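Local structure of agarase (Microbulbifer thermotolerans, 3WZ1) at residues A[36-40]-A[41-45]; A[79-83]-A[84-88]; A[200-204]-A[205-209]. The protein cuts beta-1,4-galactosidic linkages inside agarose chains, chiefly giving neoagarotetraose, through this GH16 beta-jelly-roll catalytic domain. All blocks are in the same frame, centred on the assembly; numbering follows the deposited sequence. Where two conformers were deposited one is given.

Interaction 1: residues A[36-40]-A[41-45]; sequences AGKST and RFYER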
# COMPACT_ATOMS: atom_id res chain seq x y z
N ALA A 36 -20.97 5.04 -4.33
CA ALA A 36 -21.49 6.38 -4.05
C ALA A 36 -22.11 6.40 -2.66
O ALA A 36 -23.12 5.72 -2.43
CB ALA A 36 -22.53 6.77 -5.11
N GLY A 37 -21.51 7.14 -1.74
CA GLY A 37 -22.08 7.32 -0.40
C GLY A 37 -21.48 6.45 0.69
O GLY A 37 -21.60 6.77 1.86
N LYS A 38 -20.85 5.34 0.29
CA LYS A 38 -20.18 4.46 1.25
C LYS A 38 -21.13 4.04 2.38
O LYS A 38 -22.26 3.63 2.11
CB LYS A 38 -18.88 5.11 1.74
CG LYS A 38 -17.85 5.39 0.65
CD LYS A 38 -17.39 4.11 -0.03
CE LYS A 38 -16.15 4.34 -0.89
NZ LYS A 38 -16.44 5.18 -2.10
N SER A 39 -20.68 4.10 3.63
CA SER A 39 -21.48 3.68 4.77
C SER A 39 -20.98 4.33 6.05
O SER A 39 -19.87 4.85 6.10
CB SER A 39 -21.46 2.17 4.91
OG SER A 39 -20.26 1.74 5.54
N THR A 40 -21.81 4.29 7.09
CA THR A 40 -21.41 4.86 8.36
C THR A 40 -20.13 4.18 8.86
O THR A 40 -19.19 4.84 9.30
CB THR A 40 -22.54 4.72 9.40
OG1 THR A 40 -23.72 5.32 8.86
CG2 THR A 40 -22.16 5.41 10.67
N ARG A 41 -20.08 2.85 8.76
CA ARG A 41 -18.90 2.11 9.24
C ARG A 41 -17.65 2.49 8.44
O ARG A 41 -16.57 2.64 9.01
CB ARG A 41 -19.14 0.61 9.15
CG ARG A 41 -17.93 -0.23 9.57
CD ARG A 41 -18.14 -0.92 10.90
NE ARG A 41 -19.17 -1.95 10.74
CZ ARG A 41 -18.95 -3.26 10.59
NH1 ARG A 41 -17.71 -3.76 10.60
NH2 ARG A 41 -19.99 -4.07 10.45
N PHE A 42 -17.79 2.65 7.14
CA PHE A 42 -16.65 3.07 6.32
C PHE A 42 -16.04 4.36 6.87
O PHE A 42 -14.83 4.47 7.08
CB PHE A 42 -17.06 3.26 4.86
CG PHE A 42 -15.97 3.79 3.99
CD1 PHE A 42 -15.06 2.91 3.41
CD2 PHE A 42 -15.84 5.15 3.73
CE1 PHE A 42 -14.04 3.40 2.59
CE2 PHE A 42 -14.83 5.64 2.92
CZ PHE A 42 -13.93 4.76 2.35
N TYR A 43 -16.89 5.34 7.12
CA TYR A 43 -16.43 6.65 7.54
C TYR A 43 -15.95 6.74 8.99
O TYR A 43 -15.35 7.74 9.38
CB TYR A 43 -17.51 7.72 7.25
CG TYR A 43 -17.76 8.00 5.77
CD1 TYR A 43 -16.74 8.43 4.94
CD2 TYR A 43 -19.04 7.89 5.22
CE1 TYR A 43 -16.96 8.71 3.59
CE2 TYR A 43 -19.26 8.18 3.88
CZ TYR A 43 -18.22 8.60 3.08
OH TYR A 43 -18.41 8.88 1.73
N GLU A 44 -16.15 5.68 9.77
CA GLU A 44 -15.56 5.64 11.10
C GLU A 44 -14.03 5.64 11.04
O GLU A 44 -13.36 6.14 11.95
CB GLU A 44 -16.02 4.42 11.89
CG GLU A 44 -17.46 4.44 12.40
CD GLU A 44 -17.86 3.08 12.96
OE1 GLU A 44 -16.98 2.33 13.44
OE2 GLU A 44 -19.05 2.72 12.89
N ARG A 45 -13.49 5.07 9.97
CA ARG A 45 -12.04 4.95 9.82
C ARG A 45 -11.44 5.70 8.64
O ARG A 45 -10.28 6.13 8.71
CB ARG A 45 -11.65 3.47 9.66
CG ARG A 45 -11.86 2.65 10.92
CD ARG A 45 -11.65 1.17 10.64
NE ARG A 45 -11.72 0.45 11.91
CZ ARG A 45 -12.84 0.14 12.55
NH1 ARG A 45 -14.04 0.43 12.05
NH2 ARG A 45 -12.75 -0.45 13.73
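The hydroxyl oxygen of Ser-39 takes the backbone N-H of Phe-42, with Ser-39 OG 3.1 Å from Phe-42 N and the bond nearly straight at 165°. This is an N-cap. Ser-39 stands right before the short helix 40-45, and its OG satisfies an amide of the first turn. Its chi1 of 80° sets OG between the backbone N and the carbonyl carbon, where it faces the helix start. The carbonyl of Ser-39 is used as well: Tyr-43 N donates to Ser-39 O at 3.2 Å. The next bond along, from Glu-44 N to Thr-40 O, is weak and bent.

The Lys-38 side chain slants across Phe-42. Lys-38 CG sits over one face of the Phe-42 ring, 4.0 Å from the centroid and shifted toward the rim, a CH-pi contact. A bend at chi2 (-63°) keeps the chain by the ring, and Lys-38 CE lies 3.9 Å from Phe-42 CZ. The Tyr-43 side chain crosses Lys-38 at about a right angle. The edge of its ring meets a backbone carbonyl, with Tyr-43 CE2 3.4 Å from Gly-37 O. CD2 of Phe-42 lies over one face of the Tyr-43 ring, again toward the rim.

Lys-38 NZ forms a salt bridge with Glu-48 and hydrogen bonds with the carbonyls of Ala-35 and Ser-67, which probably offsets the charge of this buried residue. Glu-48, on strand 46-48 right after the helix, also holds Tyr-43 OH, and Phe-42 meets the ring of Trp-46 on that same strand. Tyr-43 O and the backbone of Arg-45 bind Lys-95, which fixes the helix beside the end of strand 87-94.

Interaction 2: residues A[79-83]-A[84-88]; sequences GRKPG and TNQVY
The turn of the beta hairpin formed by strands 73-80 and 87-94 joins these residues. Gly-79 and Tyr-88 are an antiparallel hydrogen-bonded pair, with Tyr-88 N 2.8 Å from Gly-79 O. Arg-80 and Val-87 follow as a non-hydrogen-bonded pair.

Beyond them, the Gln-86 carbonyl is gripped twice. Lys-81 N lies 3.1 Å from Gln-86 O and Arg-80 NH1 3.2 Å from it, on opposite faces of the carbonyl plane. Bends at chi2 and chi3 (66° and 67°) curl the arginine back to this carbonyl, which lies near the plane of its guanidinium. NE of Arg-80 pairs with Asp-253, and NH2 bonds to Pro-251 O.

Lys-81 O also has two donors, here from the same face: Thr-84 N and, at 2.8 Å, Thr-84 OG1. Thr-84 OG1 in turn accepts from Gln-86 N at 2.9 Å, an ST turn. The extended Lys-81 chain passes over Tyr-88. Lys-81 CB stands over the centre of the Tyr-88 ring, 3.9 Å from its centroid, and Lys-81 NZ goes on to a salt bridge with Glu-61. The far side of the hairpin from this pair, where Arg-80 and Val-87 point, rests on Leu-256 of helix 253-256.

Lys-81 to Thr-84 form a type II beta turn, with Gly-83 at the positive phi usual for its third position, in a hairpin at the surface of the jelly roll.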
# COMPACT_ATOMS: atom_id res chain seq x y z
N GLY A 79 -11.08 2.68 -14.34
CA GLY A 79 -11.82 2.89 -15.58
C GLY A 79 -11.25 4.03 -16.37
O GLY A 79 -10.52 4.86 -15.82
N ARG A 80 -11.55 4.07 -17.66
CA ARG A 80 -11.12 5.17 -18.50
C ARG A 80 -11.96 6.40 -18.17
O ARG A 80 -13.20 6.31 -18.04
CB ARG A 80 -11.30 4.83 -19.97
CG ARG A 80 -10.94 5.97 -20.93
CD ARG A 80 -9.47 6.33 -20.89
NE ARG A 80 -8.66 5.26 -21.42
CZ ARG A 80 -7.43 4.94 -21.03
NH1 ARG A 80 -6.80 5.62 -20.06
NH2 ARG A 80 -6.81 3.92 -21.61
N LYS A 81 -11.29 7.55 -18.03
CA LYS A 81 -12.01 8.82 -17.93
C LYS A 81 -12.45 9.17 -19.34
O LYS A 81 -11.59 9.36 -20.22
CB LYS A 81 -11.11 9.89 -17.32
CG LYS A 81 -11.72 11.29 -17.37
CD LYS A 81 -10.86 12.31 -16.66
CE LYS A 81 -11.54 13.69 -16.64
NZ LYS A 81 -10.57 14.68 -16.11
N PRO A 82 -13.78 9.20 -19.59
CA PRO A 82 -14.24 9.33 -20.97
C PRO A 82 -13.69 10.55 -21.72
O PRO A 82 -13.63 11.65 -21.19
CB PRO A 82 -15.76 9.40 -20.84
CG PRO A 82 -16.06 8.67 -19.59
CD PRO A 82 -14.91 8.96 -18.67
N GLY A 83 -13.24 10.30 -22.94
CA GLY A 83 -12.73 11.34 -23.83
C GLY A 83 -11.34 11.84 -23.50
O GLY A 83 -10.93 12.89 -24.01
N THR A 84 -10.62 11.14 -22.64
CA THR A 84 -9.28 11.55 -22.23
C THR A 84 -8.37 10.32 -22.23
O THR A 84 -8.82 9.20 -22.50
CB THR A 84 -9.26 12.14 -20.80
OG1 THR A 84 -9.39 11.07 -19.84
CG2 THR A 84 -10.39 13.10 -20.58
N ASN A 85 -7.11 10.53 -21.89
CA ASN A 85 -6.16 9.44 -21.68
C ASN A 85 -6.00 9.13 -20.19
O ASN A 85 -5.12 8.34 -19.81
CB ASN A 85 -4.79 9.75 -22.31
CG ASN A 85 -4.07 10.93 -21.66
OD1 ASN A 85 -4.65 11.66 -20.85
ND2 ASN A 85 -2.80 11.13 -22.04
N GLN A 86 -6.81 9.75 -19.35
CA GLN A 86 -6.69 9.59 -17.90
C GLN A 86 -7.39 8.32 -17.42
O GLN A 86 -8.24 7.77 -18.13
CB GLN A 86 -7.26 10.81 -17.15
CG GLN A 86 -6.65 12.15 -17.55
CD GLN A 86 -5.27 12.38 -16.97
OE1 GLN A 86 -4.26 12.21 -17.64
NE2 GLN A 86 -5.23 12.76 -15.70
N VAL A 87 -7.03 7.89 -16.22
CA VAL A 87 -7.54 6.67 -15.61
C VAL A 87 -8.13 7.02 -14.26
O VAL A 87 -7.44 7.49 -13.36
CB VAL A 87 -6.40 5.65 -15.41
CG1 VAL A 87 -6.96 4.34 -14.90
CG2 VAL A 87 -5.58 5.46 -16.69
N TYR A 88 -9.44 6.83 -14.12
CA TYR A 88 -10.08 6.93 -12.84
C TYR A 88 -9.71 5.72 -11.99
O TYR A 88 -9.80 4.59 -12.45
CB TYR A 88 -11.61 6.99 -12.99
CG TYR A 88 -12.21 8.29 -13.48
CD1 TYR A 88 -11.70 9.52 -13.08
CD2 TYR A 88 -13.35 8.27 -14.27
CE1 TYR A 88 -12.29 10.71 -13.50
CE2 TYR A 88 -13.95 9.45 -14.69
CZ TYR A 88 -13.41 10.65 -14.29
OH TYR A 88 -14.01 11.85 -14.68

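Interaction 3: residues A[200-204]-A[205-209]; sequences EYYVD and GKLVR
Leu-207 lays its CD1 methyl over one face of the Tyr-202 ring, 4.0 Å from the centroid and shifted toward the rim. This is a CH-pi contact. Leu-207 CB adds to it, 3.7 Å from Tyr-202 CE2. The leucine CG is anti to its backbone N (chi1 177°), which brings the methyl across the ring. Leu-207 CD1 also touches Glu-200 CB at 3.8 Å.

The Tyr-202 hydroxyl donates to Glu-200. Tyr-202 OH lies 2.6 Å from Glu-200 OE1, which it meets from above the carboxylate plane. The other oxygen, OE2, is hydrogen-bonded to His-198. A phenylalanine in place of Tyr-202 would probably leave Glu-200 OE1 without this donor and the carboxylate freer to turn. On the other side of the hairpin, Val-203 CG2 meets Val-208 CG2 at 3.8 Å.

The backbone sets these positions. Val-208 and Arg-209 both face Tyr-201 in a classic beta bulge. Tyr-201 N donates to Arg-209 O at 2.8 Å and 177°, and Val-208 N donates to Tyr-201 O at 2.9 Å. The strands close through a type I' turn from Val-203 to Lys-206, with Asp-204 and Gly-205 both at positive phi.

Further out, Asp-204 binds His-187 and Arg-188 N, tying the turn to strand 187-195, while Tyr-201 OH bonds to Ser-153 O and Arg-209 pairs with Asp-169. The Tyr-201 side chain lies about 9 Å from those of Glu-129 and Glu-134, the predicted nucleophile and proton donor. The Leu-207 and Val-208 contacts are thus apolar, methyl on ring and methyl on methyl, while both tyrosine hydroxyls and the polar tips of Glu-200, Asp-204 and Arg-209 are bonded.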
# COMPACT_ATOMS: atom_id res chain seq x y z
N GLU A 200 11.07 -3.68 8.88
CA GLU A 200 11.10 -5.11 8.53
C GLU A 200 9.92 -5.46 7.65
O GLU A 200 8.78 -5.15 8.01
CB GLU A 200 11.08 -5.99 9.78
CG GLU A 200 12.27 -5.79 10.71
CD GLU A 200 12.09 -6.37 12.09
OE1 GLU A 200 11.01 -6.89 12.44
OE2 GLU A 200 13.07 -6.29 12.87
N TYR A 201 10.19 -6.12 6.53
CA TYR A 201 9.12 -6.54 5.60
C TYR A 201 8.81 -8.02 5.72
O TYR A 201 9.74 -8.85 5.69
CB TYR A 201 9.51 -6.23 4.16
CG TYR A 201 9.60 -4.74 3.87
CD1 TYR A 201 10.73 -4.01 4.22
CD2 TYR A 201 8.55 -4.06 3.25
CE1 TYR A 201 10.81 -2.66 3.97
CE2 TYR A 201 8.64 -2.69 2.99
CZ TYR A 201 9.76 -1.99 3.35
OH TYR A 201 9.88 -0.63 3.12
N TYR A 202 7.53 -8.34 5.77
CA TYR A 202 7.06 -9.72 5.93
C TYR A 202 6.06 -10.07 4.83
O TYR A 202 5.13 -9.30 4.55
CB TYR A 202 6.38 -9.89 7.28
CG TYR A 202 7.30 -9.66 8.46
CD1 TYR A 202 7.57 -8.39 8.94
CD2 TYR A 202 7.84 -10.74 9.13
CE1 TYR A 202 8.38 -8.19 10.03
CE2 TYR A 202 8.65 -10.56 10.23
CZ TYR A 202 8.93 -9.28 10.68
OH TYR A 202 9.75 -9.10 11.77
N VAL A 203 6.27 -11.22 4.19
CA VAL A 203 5.38 -11.70 3.14
C VAL A 203 4.83 -13.05 3.58
O VAL A 203 5.62 -13.97 3.87
CB VAL A 203 6.09 -11.80 1.78
CG1 VAL A 203 5.18 -12.43 0.73
CG2 VAL A 203 6.57 -10.42 1.31
N ASP A 204 3.51 -13.18 3.68
CA ASP A 204 2.88 -14.43 4.09
C ASP A 204 3.51 -15.02 5.36
O ASP A 204 3.77 -16.23 5.46
CB ASP A 204 2.88 -15.41 2.91
CG ASP A 204 2.05 -14.91 1.74
OD1 ASP A 204 1.02 -14.28 2.02
OD2 ASP A 204 2.41 -15.20 0.57
N GLY A 205 3.77 -14.13 6.33
CA GLY A 205 4.22 -14.51 7.65
C GLY A 205 5.71 -14.68 7.82
O GLY A 205 6.14 -15.06 8.90
N LYS A 206 6.49 -14.40 6.79
CA LYS A 206 7.94 -14.62 6.86
C LYS A 206 8.70 -13.34 6.64
O LYS A 206 8.36 -12.56 5.74
CB LYS A 206 8.36 -15.65 5.81
CG LYS A 206 7.71 -17.02 5.99
CD LYS A 206 8.10 -17.66 7.32
CE LYS A 206 7.51 -19.06 7.49
NZ LYS A 206 7.72 -19.90 6.29
N LEU A 207 9.72 -13.11 7.45
CA LEU A 207 10.61 -11.97 7.26
C LEU A 207 11.37 -12.16 5.96
O LEU A 207 12.08 -13.17 5.80
CB LEU A 207 11.61 -11.86 8.42
CG LEU A 207 12.65 -10.75 8.31
CD1 LEU A 207 11.99 -9.39 8.42
CD2 LEU A 207 13.69 -10.89 9.41
N VAL A 208 11.26 -11.20 5.04
CA VAL A 208 11.99 -11.28 3.77
C VAL A 208 13.02 -10.17 3.54
O VAL A 208 13.90 -10.32 2.70
CB VAL A 208 11.04 -11.36 2.55
CG1 VAL A 208 10.15 -12.59 2.65
CG2 VAL A 208 10.18 -10.10 2.40
N ARG A 209 12.94 -9.06 4.28
CA ARG A 209 13.88 -7.95 4.08
C ARG A 209 13.88 -7.06 5.29
O ARG A 209 12.82 -6.71 5.83
CB ARG A 209 13.48 -7.13 2.84
CG ARG A 209 14.30 -5.88 2.58
CD ARG A 209 13.92 -5.33 1.22
NE ARG A 209 14.49 -4.04 0.88
CZ ARG A 209 15.68 -3.83 0.30
NH1 ARG A 209 16.51 -4.84 0.03
NH2 ARG A 209 16.03 -2.60 -0.01

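Overall arrangement
Along the chain the three contacts come in series; none nests within another and none crosses. Interaction 1 closes first, where the loop after strand 18-22 enters helix 40-45 and leads to strand 46-48. Interaction 2 closes the turn between strands 73-80 and 87-94. Strand 87-94 pairs with strand 46-48, so the two sites are linked through the fold although their nearest atoms are about 12 Å apart. Interaction 3 closes the later hairpin of strands 198-203 and 206-212, beside strand 187-195. It lies across the chain's centre from both others, with centres about 31 Å and 36 Å away.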